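PDB 6UBL: DynF from Micromonospora chersina, which is of unknown function but belongs to the dynemicin enediyne biosynthesis pathway and probably binds a long hydrophobic molecule in its beta barrel, as it does palmitic acid here. Local coordinates for residues 48-51 with 52-55. Sequence-based numbering, arbitrary orientation.
Sequences FAVP and GVGE
Val50 and Gly54 form the last antiparallel hydrogen-bonded pair of a beta hairpin, where strand 37-50 turns back into strand 54-68. Val50 N meets Gly54 O at 2.8 Å, almost head-on to the carbonyl. The return bond is shared: Val50 O accepts Gly54 N in its carbonyl plane at 3.1 Å and Val53 N, tilted out of that plane, at 2.9 Å. Val53 and Gly54 thus both face Val50, a classic beta bulge, and the bond from Val53 N closes a type II turn in which Gly52 takes the positive phi (69°). Beside the turn, Val50 CG1, swung anti to its own N (chi1 -179°), packs on Val53 CB at 3.6 Å and also touches CG2 of that residue. Further from the turn, Ala49 pairs with Glu55 without hydrogen bonds. In one of its two conformers, Glu55 passes OE1 3.9 Å from Ala49 CB and hydrogen-bonds it to Thr196 OG1 on strand 193-205, while Phe118 of the second subunit packs on Ala49. On the other face, the Phe48 side chain lies about 7 Å from the bound palmitic acid, not touching it. The backbone carbonyl of Phe48 points to the opposite strand, with Phe48 O receiving a CA-H...O contact from Glu55 CA at 3.2 Å.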
loop_
_atom_site.group_PDB
_atom_site.type_symbol
_atom_site.label_atom_id
_atom_site.label_comp_id
_atom_site.label_asym_id
_atom_site.label_seq_id
_atom_site.Cartn_x
_atom_site.Cartn_y
_atom_site.Cartn_z
ATOM N N PHE A 48 -17.246 3.850 1.984
ATOM C CA PHE A 48 -17.081 3.655 0.548
ATOM C C PHE A 48 -17.614 4.880 -0.183
ATOM O O PHE A 48 -18.734 5.332 0.097
ATOM C CB PHE A 48 -17.874 2.452 0.021
ATOM C CG PHE A 48 -17.548 1.152 0.696
ATOM C CD1 PHE A 48 -16.520 0.342 0.243
ATOM C CD2 PHE A 48 -18.306 0.725 1.780
ATOM C CE1 PHE A 48 -16.233 -0.857 0.865
ATOM C CE2 PHE A 48 -18.021 -0.467 2.403
ATOM C CZ PHE A 48 -16.988 -1.265 1.950
ATOM N N ALA A 49 -16.832 5.405 -1.126
ATOM C CA ALA A 49 -17.272 6.489 -1.992
ATOM C C ALA A 49 -17.537 5.936 -3.389
ATOM O O ALA A 49 -16.670 5.270 -3.978
ATOM C CB ALA A 49 -16.219 7.594 -2.069
ATOM N N VAL A 50 -18.740 6.184 -3.903
ATOM C CA VAL A 50 -19.099 5.827 -5.269
ATOM C C VAL A 50 -19.176 7.119 -6.082
ATOM O O VAL A 50 -20.049 7.962 -5.820
ATOM C CB VAL A 50 -20.419 5.054 -5.339
ATOM C CG1 VAL A 50 -20.731 4.692 -6.791
ATOM C CG2 VAL A 50 -20.353 3.807 -4.476
ATOM N N PRO A 51 -18.282 7.332 -7.046
ATOM C CA PRO A 51 -18.206 8.639 -7.713
ATOM C C PRO A 51 -19.540 9.045 -8.319
ATOM O O PRO A 51 -20.200 8.257 -9.001
ATOM C CB PRO A 51 -17.143 8.417 -8.798
ATOM C CG PRO A 51 -16.268 7.341 -8.242
ATOM C CD PRO A 51 -17.193 6.428 -7.473
ATOM N N GLY A 52 -19.915 10.300 -8.081
ATOM C CA GLY A 52 -21.148 10.851 -8.596
ATOM C C GLY A 52 -22.412 10.288 -7.994
ATOM O O GLY A 52 -23.504 10.666 -8.430
ATOM N N VAL A 53 -22.303 9.430 -6.980
ATOM C CA VAL A 53 -23.460 8.700 -6.475
ATOM C C VAL A 53 -23.638 8.955 -4.984
ATOM O O VAL A 53 -24.684 9.456 -4.555
ATOM C CB VAL A 53 -23.328 7.201 -6.801
ATOM C CG1 VAL A 53 -24.460 6.401 -6.185
ATOM C CG2 VAL A 53 -23.255 7.001 -8.317
ATOM N N GLY A 54 -22.637 8.615 -4.180
ATOM C CA GLY A 54 -22.744 8.838 -2.751
ATOM C C GLY A 54 -21.550 8.288 -1.994
ATOM O O GLY A 54 -20.582 7.783 -2.574
ATOM N N GLU A 55 -21.630 8.421 -0.670
ATOM C CA GLU A 55 -20.638 7.883 0.251
ATOM C C GLU A 55 -21.395 7.185 1.371
ATOM O O GLU A 55 -22.412 7.685 1.850
ATOM C CB GLU A 55 -19.692 8.975 0.800
ATOM C CG GLU A 55 -18.394 8.428 1.443
ATOM C CD GLU A 55 -17.189 9.357 1.293
ATOM O OE1 GLU A 55 -16.056 8.916 1.580
ATOM O OE2 GLU A 55 -17.368 10.522 0.886
#